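CigR Protein (Salmonella enterica subsp. enterica serovar Typhimurium, PDB 4EW5) is a putative inner membrane protein of unknown molecular function, whose C-terminal domain, the part described, probably associates in pairs. Local coordinates at residues S61-L66 with Y72-V77. Numbering follows the deposited sequence.
Sequences SMLGQL and YEWKIV
L66 lies against the indole of W74, and the geometry marks this as a CH-pi contact: CD1 of L66 sits 3.9 Å from the centroid of the five-membered ring of W74, only 15° off the ring normal. The same face also receives the base of the leucine, with L66 CB 3.6 Å from W74 NE1, so the side chain spans the pyrrole part of the indole, from its CG side to its nitrogen. That nitrogen points its N-H at the carbonyl oxygen of P67, the residue following L66, which pins the ring's polar edge to the connection leading into strand 72-77.

Purely apolar packing comes from L63, whose CD2 meets W74 CB at 3.7 Å, approaching the indole obliquely.

The third component is mixed. L63 runs across E73 at about a right angle, with L63 CD2 3.4 Å from E73 OE1 and L63 CD1 3.5 Å from E73 OE2, so both methyls border the carboxylate. A bend at chi2 (53°) folds the glutamate back on its own strand, where E73 OE1 accepts a moderately bent hydrogen bond (147°) from W74 N, 2.8 Å away, through its anti lone pair.

A type I turn runs from L63 to L66. L66 points at the strand from its CB onward, whereas L63 reaches it with its methyl groups. L23 of helix 11-26 also touches L66, while L81 and L83 of strand 80-85 pack on W74, and V11 of the second subunit reaches the indole. Dispersion and CH-pi contacts thus join the short helix and its turn to the antiparallel sheet, while E73 OE1 and W74 NE1 each have a backbone partner.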
loop_
_atom_site.group_PDB
_atom_site.type_symbol
_atom_site.label_atom_id
_atom_site.label_comp_id
_atom_site.label_asym_id
_atom_site.label_seq_id
_atom_site.Cartn_x
_atom_site.Cartn_y
_atom_site.Cartn_z
ATOM N N SER A 61 -4.430 18.005 -4.718
ATOM C CA SER A 61 -4.083 17.084 -5.794
ATOM C C SER A 61 -3.607 15.755 -5.217
ATOM O O SER A 61 -3.942 14.684 -5.754
ATOM C CB SER A 61 -2.929 17.601 -6.685
ATOM O OG SER A 61 -1.822 17.962 -5.834
HETATM N N MSE A 62 -2.814 15.780 -4.160
HETATM C CA MSE A 62 -2.357 14.536 -3.561
HETATM C C MSE A 62 -3.389 13.878 -2.652
HETATM O O MSE A 62 -3.486 12.639 -2.618
HETATM C CB MSE A 62 -1.034 14.763 -2.824
HETATM C CG MSE A 62 -0.493 13.562 -2.174
HETATM SE SE MSE A 62 1.464 13.898 -1.860
HETATM C CE MSE A 62 1.882 12.198 -1.141
ATOM N N LEU A 63 -4.143 14.650 -1.898
ATOM C CA LEU A 63 -5.164 14.116 -1.037
ATOM C C LEU A 63 -6.261 13.370 -1.781
ATOM O O LEU A 63 -6.839 12.458 -1.228
ATOM C CB LEU A 63 -5.810 15.209 -0.204
ATOM C CG LEU A 63 -5.013 15.731 0.968
ATOM C CD1 LEU A 63 -5.847 16.736 1.773
ATOM C CD2 LEU A 63 -4.579 14.609 1.892
ATOM N N GLY A 64 -6.519 13.763 -3.017
ATOM C CA GLY A 64 -7.386 13.018 -3.892
ATOM C C GLY A 64 -6.992 11.587 -4.185
ATOM O O GLY A 64 -7.864 10.804 -4.632
ATOM N N GLN A 65 -5.697 11.238 -3.959
ATOM C CA GLN A 65 -5.115 9.958 -4.320
ATOM C C GLN A 65 -4.662 9.123 -3.153
ATOM O O GLN A 65 -3.995 8.111 -3.352
ATOM C CB GLN A 65 -3.887 10.197 -5.264
ATOM C CG GLN A 65 -4.189 11.247 -6.304
ATOM C CD GLN A 65 -5.063 10.664 -7.342
ATOM O OE1 GLN A 65 -4.834 9.518 -7.755
ATOM N NE2 GLN A 65 -6.085 11.411 -7.769
ATOM N N LEU A 66 -4.930 9.592 -1.949
ATOM C CA LEU A 66 -4.718 8.897 -0.735
ATOM C C LEU A 66 -6.081 8.610 -0.068
ATOM O O LEU A 66 -7.022 9.321 -0.246
ATOM C CB LEU A 66 -3.934 9.791 0.250
ATOM C CG LEU A 66 -2.521 10.164 -0.189
ATOM C CD1 LEU A 66 -1.953 11.179 0.769
ATOM C CD2 LEU A 66 -1.660 8.906 -0.255
ATOM N N TYR A 72 -9.665 12.290 10.296
ATOM C CA TYR A 72 -8.151 12.171 10.195
ATOM C C TYR A 72 -7.712 12.956 8.961
ATOM O O TYR A 72 -8.518 13.128 8.024
ATOM C CB TYR A 72 -7.759 10.718 9.961
ATOM C CG TYR A 72 -8.163 9.762 11.092
ATOM C CD1 TYR A 72 -9.473 9.323 11.214
ATOM C CD2 TYR A 72 -7.240 9.383 12.109
ATOM C CE1 TYR A 72 -9.894 8.575 12.310
ATOM C CE2 TYR A 72 -7.632 8.582 13.169
ATOM C CZ TYR A 72 -8.969 8.194 13.253
ATOM O OH TYR A 72 -9.353 7.390 14.257
ATOM N N GLU A 73 -6.442 13.347 8.908
ATOM C CA GLU A 73 -5.927 14.036 7.743
ATOM C C GLU A 73 -4.470 13.696 7.544
ATOM O O GLU A 73 -3.720 13.513 8.507
ATOM C CB GLU A 73 -6.075 15.511 7.886
ATOM C CG GLU A 73 -5.759 16.353 6.676
ATOM C CD GLU A 73 -6.492 15.936 5.412
ATOM O OE1 GLU A 73 -6.129 14.871 4.887
ATOM O OE2 GLU A 73 -7.391 16.697 4.920
ATOM N N TRP A 74 -4.080 13.628 6.281
ATOM C CA TRP A 74 -2.703 13.349 5.896
ATOM C C TRP A 74 -1.904 14.668 6.014
ATOM O O TRP A 74 -2.424 15.746 5.627
ATOM C CB TRP A 74 -2.661 12.855 4.470
ATOM C CG TRP A 74 -3.154 11.455 4.319
ATOM C CD1 TRP A 74 -4.378 11.022 3.837
ATOM C CD2 TRP A 74 -2.438 10.253 4.701
ATOM N NE1 TRP A 74 -4.460 9.675 3.842
ATOM C CE2 TRP A 74 -3.310 9.135 4.341
ATOM C CE3 TRP A 74 -1.174 9.993 5.226
ATOM C CZ2 TRP A 74 -2.938 7.836 4.533
ATOM C CZ3 TRP A 74 -0.823 8.674 5.390
ATOM C CH2 TRP A 74 -1.683 7.624 5.045
ATOM N N LYS A 75 -0.705 14.596 6.580
ATOM C CA LYS A 75 0.156 15.752 6.773
ATOM C C LYS A 75 1.575 15.441 6.341
ATOM O O LYS A 75 1.998 14.260 6.351
ATOM C CB LYS A 75 0.145 16.171 8.234
ATOM C CG LYS A 75 -1.206 16.593 8.715
ATOM C CD LYS A 75 -1.484 18.027 8.233
ATOM C CE LYS A 75 -2.923 18.443 8.396
ATOM N NZ LYS A 75 -3.173 19.653 7.604
ATOM N N ILE A 76 2.333 16.493 6.039
ATOM C CA ILE A 76 3.765 16.381 5.847
ATOM C C ILE A 76 4.431 16.728 7.201
ATOM O O ILE A 76 4.281 17.837 7.718
ATOM C CB ILE A 76 4.255 17.360 4.800
ATOM C CG1 ILE A 76 3.408 17.249 3.464
ATOM C CG2 ILE A 76 5.757 17.157 4.481
ATOM C CD1 ILE A 76 3.886 18.259 2.392
ATOM N N VAL A 77 5.221 15.798 7.703
ATOM C CA VAL A 77 5.922 15.920 8.996
ATOM C C VAL A 77 7.371 15.601 8.711
ATOM O O VAL A 77 7.678 14.477 8.332
ATOM C CB VAL A 77 5.336 14.927 10.001
ATOM C CG1 VAL A 77 6.099 14.982 11.327
ATOM C CG2 VAL A 77 3.889 15.262 10.215
#